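Putative thioesterase (Novosphingobium aromaticivorans, PDB 3CJY) probably hydrolyses acyl-CoA thioesters, with two hotdog-type domains, and binds a calcium ion in the crystal. Local coordinates at residues P122-P127 against W219-M224; E147-R152 against L166-K171. All blocks are in the same frame, centred on the assembly; numbering follows the deposited sequence.

How the contacts relate
Both contacts gather round strands 163-170 and 220-230, with their centres about 12 Å apart and on the same side of the chain's centre. Three of their four segments fall within the C-terminal acyl-CoA thioesterase domain, while 122-127 lies in the loop before strand 149-153. Contact 2 pairs strands 149-153 and 163-170 as a hairpin. It is nested along the chain inside the long loop closed by contact 1, where residues 122-127 lie against the start of strand 220-230. That strand neighbours strand 163-170, so the contacts meet through backbone pairing of C220 with L168 and C222 with L166. Contact 2 thus joins two neighbouring strands of the sheet, and contact 1 packs a proline-rich loop against it.

Contact 1: residues P122-P127 against W219-M224; sequences PPVPQP and WCLCDM
P127 lies over the indole of W219 in a CH-pi contact: its CB sits 3.5 Å from the centroid of the five-membered ring and only 5° off the ring normal. CG of P127 reaches down on the same face, 3.5 Å from CG of W219. Proline suits this place because its compact, puckered ring presents slightly polarised C-H groups to the electron-rich indole. W219 has its CG beside the backbone N, chi1 -69°, and this turns the indole to meet the proline. W219 also touches E150 and R152 of strand 149-153, so it packs against both loop and sheet.

The apolar packing beyond this pair centres on L221. Its CD2 lies 3.8 Å from CG of P122, and it meets CG2 of V124 tip to tip at 3.9 Å. With CG of L221 anti to the backbone N, chi1 -177°, the branched end extends from the strand toward both loop residues. An inverse gamma turn centred on P123, closed by a weak bond from V124 N to P122 O, bends the loop between these two residues.

Where the strand presents a charge, proline still fits. OD2 of D223 lies 3.4 Å from CG of P122, a contact without a hydrogen bond. The buried carboxylate gets its polar partners elsewhere: a salt bridge from R165 to OD1 and a hydrogen bond from NE1 of W241 to OD2.

No hydrogen bond joins the two segments. W219, L221 and D223, every second residue, all point toward the loop, L221 and D223 by the alternation of a beta-strand. Such packing of an irregular, proline-rich connection onto a sheet is consistent with the double-hotdog fold, where a long link leads from one hotdog repeat to the next.

Contact 2: residues E147-R152 against L166-K171; sequences EGIEVR and LWLRRK
E150 and R169 form a hydrogen-bonded antiparallel pair, their side chains side by side and joined by a salt bridge. R169 NH2 gives OE1 of E150 a 2.7 Å bond on its syn side, with a weak second bond from NE. A bend at chi3 (60°) brings the guanidinium edge to this oxygen, although the two flat groups stay 50° apart. A water bridges the pair as well, donating to E150 OE1 and accepting from R169 NE. The other oxygen, OE2, is met from above the carboxylate plane by R152 NH2 at 2.8 Å, so one glutamate gathers two arginines. With an alanine here, the two guanidinium groups would probably lose their shared counter-charge and R169 would be freer to turn. R152 keeps a second acidic partner in D128. Such long charged chains suit this partly exposed face.

Main-chain bonds pair E150 with R169 and R152 with W167. Beyond them K171 N reaches G148 O at 3.0 Å, while the extended K171 side chain carries NZ to E147 O at 2.9 Å.

The opposite face is largely apolar, and branched residues suit its burial: V151 CG2 lies 3.6 Å from L168 CD2, and I149 CD1 rests on the aliphatic CG of R170. F184 of helix 178-185 touches I149, L168 and R170. An antiparallel hairpin packing on a helix is consistent with the hotdog fold, whose sheet curves round a helix.

Contact 1: residues P122-P127 against W219-M224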
loop_
_atom_site.group_PDB
_atom_site.type_symbol
_atom_site.label_atom_id
_atom_site.label_comp_id
_atom_site.label_asym_id
_atom_site.label_seq_id
_atom_site.Cartn_x
_atom_site.Cartn_y
_atom_site.Cartn_z
ATOM N N PRO A 122 -5.790 -9.650 17.301
ATOM C CA PRO A 122 -5.301 -9.376 18.655
ATOM C C PRO A 122 -6.397 -9.685 19.689
ATOM O O PRO A 122 -7.583 -9.564 19.384
ATOM C CB PRO A 122 -4.987 -7.880 18.625
ATOM C CG PRO A 122 -5.866 -7.319 17.513
ATOM C CD PRO A 122 -5.947 -8.422 16.498
ATOM N N PRO A 123 -5.998 -10.091 20.904
ATOM C CA PRO A 123 -6.984 -10.503 21.888
ATOM C C PRO A 123 -7.650 -9.379 22.653
ATOM O O PRO A 123 -7.598 -9.335 23.864
ATOM C CB PRO A 123 -6.167 -11.387 22.827
ATOM C CG PRO A 123 -4.846 -10.863 22.794
ATOM C CD PRO A 123 -4.621 -10.320 21.373
ATOM N N VAL A 124 -8.356 -8.536 21.947
ATOM C CA VAL A 124 -9.011 -7.367 22.557
ATOM C C VAL A 124 -10.368 -7.779 23.145
ATOM O O VAL A 124 -10.920 -8.781 22.751
ATOM C CB VAL A 124 -9.199 -6.234 21.533
ATOM C CG1 VAL A 124 -7.878 -5.853 20.866
ATOM C CG2 VAL A 124 -10.213 -6.596 20.449
ATOM N N PRO A 125 -10.929 -7.001 24.083
ATOM C CA PRO A 125 -12.265 -7.315 24.569
ATOM C C PRO A 125 -13.284 -7.162 23.471
ATOM O O PRO A 125 -13.056 -6.426 22.547
ATOM C CB PRO A 125 -12.525 -6.244 25.671
ATOM C CG PRO A 125 -11.194 -5.580 25.911
ATOM C CD PRO A 125 -10.426 -5.725 24.601
ATOM N N GLN A 126 -14.376 -7.892 23.569
ATOM C CA GLN A 126 -15.502 -7.743 22.631
ATOM C C GLN A 126 -16.117 -6.334 22.736
ATOM O O GLN A 126 -15.924 -5.655 23.740
ATOM C CB GLN A 126 -16.528 -8.853 22.857
ATOM C CG GLN A 126 -16.030 -10.199 22.322
ATOM C CD GLN A 126 -16.203 -10.310 20.815
ATOM O OE1 GLN A 126 -17.343 -10.430 20.342
ATOM N NE2 GLN A 126 -15.089 -10.240 20.043
ATOM N N PRO A 127 -16.867 -5.904 21.720
ATOM C CA PRO A 127 -17.371 -4.534 21.695
ATOM C C PRO A 127 -18.137 -4.082 22.913
ATOM O O PRO A 127 -17.939 -2.944 23.375
ATOM C CB PRO A 127 -18.261 -4.512 20.468
ATOM C CG PRO A 127 -17.652 -5.523 19.558
ATOM C CD PRO A 127 -17.100 -6.586 20.425
ATOM N N TRP A 219 -19.794 -4.878 13.897
ATOM C CA TRP A 219 -18.574 -4.284 14.410
ATOM C C TRP A 219 -17.361 -4.698 13.601
ATOM O O TRP A 219 -17.252 -5.829 13.125
ATOM C CB TRP A 219 -18.335 -4.689 15.852
ATOM C CG TRP A 219 -19.298 -4.097 16.807
ATOM C CD1 TRP A 219 -20.361 -4.697 17.385
ATOM C CD2 TRP A 219 -19.276 -2.749 17.292
ATOM N NE1 TRP A 219 -21.031 -3.799 18.218
ATOM C CE2 TRP A 219 -20.376 -2.597 18.163
ATOM C CE3 TRP A 219 -18.432 -1.647 17.068
ATOM C CZ2 TRP A 219 -20.625 -1.401 18.846
ATOM C CZ3 TRP A 219 -18.703 -0.459 17.696
ATOM C CH2 TRP A 219 -19.789 -0.340 18.587
ATOM N N CYS A 220 -16.482 -3.731 13.443
ATOM C CA CYS A 220 -15.208 -3.952 12.761
ATOM C C CYS A 220 -14.076 -3.552 13.722
ATOM O O CYS A 220 -14.130 -2.454 14.314
ATOM C CB CYS A 220 -15.187 -3.123 11.492
ATOM S SG CYS A 220 -13.578 -3.158 10.630
ATOM N N LEU A 221 -13.110 -4.448 13.938
ATOM C CA LEU A 221 -11.922 -4.094 14.705
ATOM C C LEU A 221 -10.968 -3.405 13.722
ATOM O O LEU A 221 -10.466 -4.031 12.776
ATOM C CB LEU A 221 -11.259 -5.308 15.328
ATOM C CG LEU A 221 -10.060 -4.938 16.183
ATOM C CD1 LEU A 221 -10.414 -3.979 17.329
ATOM C CD2 LEU A 221 -9.403 -6.222 16.686
ATOM N N CYS A 222 -10.696 -2.132 14.031
ATOM C CA CYS A 222 -9.826 -1.241 13.255
ATOM C C CYS A 222 -8.500 -1.226 14.036
ATOM O O CYS A 222 -8.326 -0.541 15.045
ATOM C CB CYS A 222 -10.463 0.137 13.109
ATOM S SG CYS A 222 -9.397 1.331 12.297
ATOM N N ASP A 223 -7.581 -2.046 13.544
ATOM C CA ASP A 223 -6.327 -2.367 14.230
ATOM C C ASP A 223 -5.136 -1.726 13.526
ATOM O O ASP A 223 -4.663 -2.241 12.526
ATOM C CB ASP A 223 -6.283 -3.924 14.178
ATOM C CG ASP A 223 -5.106 -4.546 14.891
ATOM O OD1 ASP A 223 -4.416 -3.860 15.648
ATOM O OD2 ASP A 223 -4.907 -5.768 14.659
HETATM N N MSE A 224 -4.674 -0.617 14.100
HETATM C CA MSE A 224 -3.712 0.309 13.516
HETATM C C MSE A 224 -2.396 0.439 14.200
HETATM O O MSE A 224 -2.262 0.308 15.429
HETATM C CB MSE A 224 -4.348 1.732 13.483
HETATM C CG MSE A 224 -5.644 1.816 12.711
HETATM SE SE MSE A 224 -6.533 3.488 12.617
HETATM C CE MSE A 224 -7.205 3.481 14.416
#

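Contact 2: residues E147-R152 against L166-K171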
loop_
_atom_site.group_PDB
_atom_site.type_symbol
_atom_site.label_atom_id
_atom_site.label_comp_id
_atom_site.label_asym_id
_atom_site.label_seq_id
_atom_site.Cartn_x
_atom_site.Cartn_y
_atom_site.Cartn_z
ATOM N N GLU A 147 -19.895 11.477 12.859
ATOM C CA GLU A 147 -21.122 11.390 13.699
ATOM C C GLU A 147 -21.882 10.121 13.386
ATOM O O GLU A 147 -22.666 9.621 14.197
ATOM C CB GLU A 147 -22.068 12.594 13.490
ATOM C CG GLU A 147 -21.479 13.921 13.854
ATOM C CD GLU A 147 -22.402 15.108 13.574
ATOM O OE1 GLU A 147 -23.625 14.910 13.389
ATOM O OE2 GLU A 147 -21.882 16.249 13.528
ATOM N N GLY A 148 -21.668 9.607 12.186
ATOM C CA GLY A 148 -22.377 8.417 11.749
ATOM C C GLY A 148 -21.697 7.106 12.119
ATOM O O GLY A 148 -22.180 6.045 11.759
ATOM N N ILE A 149 -20.625 7.185 12.889
ATOM C CA ILE A 149 -19.898 5.993 13.261
ATOM C C ILE A 149 -19.832 5.873 14.767
ATOM O O ILE A 149 -19.528 6.841 15.458
ATOM C CB ILE A 149 -18.434 6.048 12.732
ATOM C CG1 ILE A 149 -18.397 6.371 11.224
ATOM C CG2 ILE A 149 -17.725 4.741 13.050
ATOM C CD1 ILE A 149 -19.152 5.352 10.338
ATOM N N GLU A 150 -20.175 4.690 15.264
ATOM C CA GLU A 150 -20.052 4.390 16.677
ATOM C C GLU A 150 -18.627 3.858 16.934
ATOM O O GLU A 150 -18.187 2.893 16.292
ATOM C CB GLU A 150 -21.140 3.403 17.131
ATOM C CG GLU A 150 -21.122 3.165 18.647
ATOM C CD GLU A 150 -22.257 2.282 19.109
ATOM O OE1 GLU A 150 -23.002 1.736 18.240
ATOM O OE2 GLU A 150 -22.374 2.123 20.344
ATOM N N VAL A 151 -17.901 4.512 17.833
ATOM C CA VAL A 151 -16.497 4.160 18.104
ATOM C C VAL A 151 -16.245 3.800 19.536
ATOM O O VAL A 151 -16.617 4.543 20.452
ATOM C CB VAL A 151 -15.555 5.350 17.704
ATOM C CG1 VAL A 151 -14.093 5.017 17.845
ATOM C CG2 VAL A 151 -15.840 5.871 16.276
ATOM N N ARG A 152 -15.638 2.645 19.735
ATOM C CA ARG A 152 -15.253 2.222 21.055
ATOM C C ARG A 152 -13.756 1.908 21.126
ATOM O O ARG A 152 -13.122 1.525 20.136
ATOM C CB ARG A 152 -16.058 1.019 21.463
ATOM C CG ARG A 152 -17.551 1.345 21.524
ATOM C CD ARG A 152 -18.361 0.147 21.965
ATOM N NE ARG A 152 -19.803 0.451 21.924
ATOM C CZ ARG A 152 -20.737 -0.454 22.145
ATOM N NH1 ARG A 152 -20.411 -1.682 22.489
ATOM N NH2 ARG A 152 -22.007 -0.127 22.032
ATOM N N LEU A 166 -9.502 0.295 17.666
ATOM C CA LEU A 166 -10.867 0.784 17.840
ATOM C C LEU A 166 -11.896 -0.209 17.285
ATOM O O LEU A 166 -11.672 -0.819 16.236
ATOM C CB LEU A 166 -11.013 2.108 17.054
ATOM C CG LEU A 166 -10.046 3.216 17.403
ATOM C CD1 LEU A 166 -10.334 4.391 16.420
ATOM C CD2 LEU A 166 -10.257 3.674 18.788
ATOM N N TRP A 167 -13.021 -0.337 17.978
ATOM C CA TRP A 167 -14.186 -0.999 17.431
ATOM C C TRP A 167 -14.999 0.098 16.727
ATOM O O TRP A 167 -15.332 1.147 17.309
ATOM C CB TRP A 167 -15.051 -1.682 18.498
ATOM C CG TRP A 167 -14.528 -2.954 19.035
ATOM C CD1 TRP A 167 -14.039 -3.165 20.284
ATOM C CD2 TRP A 167 -14.444 -4.202 18.354
ATOM N NE1 TRP A 167 -13.686 -4.473 20.438
ATOM C CE2 TRP A 167 -13.881 -5.134 19.258
ATOM C CE3 TRP A 167 -14.764 -4.632 17.085
ATOM C CZ2 TRP A 167 -13.692 -6.487 18.919
ATOM C CZ3 TRP A 167 -14.561 -5.966 16.748
ATOM C CH2 TRP A 167 -14.041 -6.868 17.654
ATOM N N LEU A 168 -15.348 -0.163 15.479
ATOM C CA LEU A 168 -16.118 0.771 14.658
ATOM C C LEU A 168 -17.377 0.128 14.122
ATOM O O LEU A 168 -17.374 -1.008 13.722
ATOM C CB LEU A 168 -15.305 1.252 13.444
ATOM C CG LEU A 168 -13.960 1.895 13.751
ATOM C CD1 LEU A 168 -13.240 2.168 12.395
ATOM C CD2 LEU A 168 -14.092 3.143 14.613
ATOM N N ARG A 169 -18.464 0.878 14.139
ATOM C CA ARG A 169 -19.713 0.363 13.614
ATOM C C ARG A 169 -20.502 1.494 12.981
ATOM O O ARG A 169 -20.730 2.547 13.633
ATOM C CB ARG A 169 -20.547 -0.289 14.710
ATOM C CG ARG A 169 -21.820 -0.908 14.103
ATOM C CD ARG A 169 -22.636 -1.664 15.104
ATOM N NE ARG A 169 -23.127 -0.878 16.233
ATOM C CZ ARG A 169 -23.785 -1.442 17.256
ATOM N NH1 ARG A 169 -24.022 -2.746 17.241
ATOM N NH2 ARG A 169 -24.209 -0.723 18.297
ATOM N N ARG A 170 -20.893 1.288 11.733
ATOM C CA ARG A 170 -21.770 2.256 11.038
ATOM C C ARG A 170 -23.143 2.266 11.690
ATOM O O ARG A 170 -23.812 1.211 11.841
ATOM C CB ARG A 170 -21.913 1.959 9.550
ATOM C CG ARG A 170 -20.683 2.359 8.768
ATOM C CD ARG A 170 -20.724 1.939 7.393
ATOM N NE ARG A 170 -21.792 2.599 6.699
ATOM C CZ ARG A 170 -21.796 2.765 5.381
ATOM N NH1 ARG A 170 -20.765 2.344 4.655
ATOM N NH2 ARG A 170 -22.806 3.390 4.799
ATOM N N LYS A 171 -23.580 3.459 12.067
ATOM C CA LYS A 171 -24.892 3.603 12.687
ATOM C C LYS A 171 -26.019 3.283 11.703
ATOM O O LYS A 171 -27.130 2.985 12.116
ATOM C CB LYS A 171 -25.064 5.009 13.289
ATOM C CG LYS A 171 -24.166 5.238 14.559
ATOM C CD LYS A 171 -24.302 6.656 15.128
ATOM C CE LYS A 171 -23.198 6.991 16.107
ATOM N NZ LYS A 171 -23.425 8.371 16.672
HETATM O O HOH W 1 -23.879 1.537 15.594
#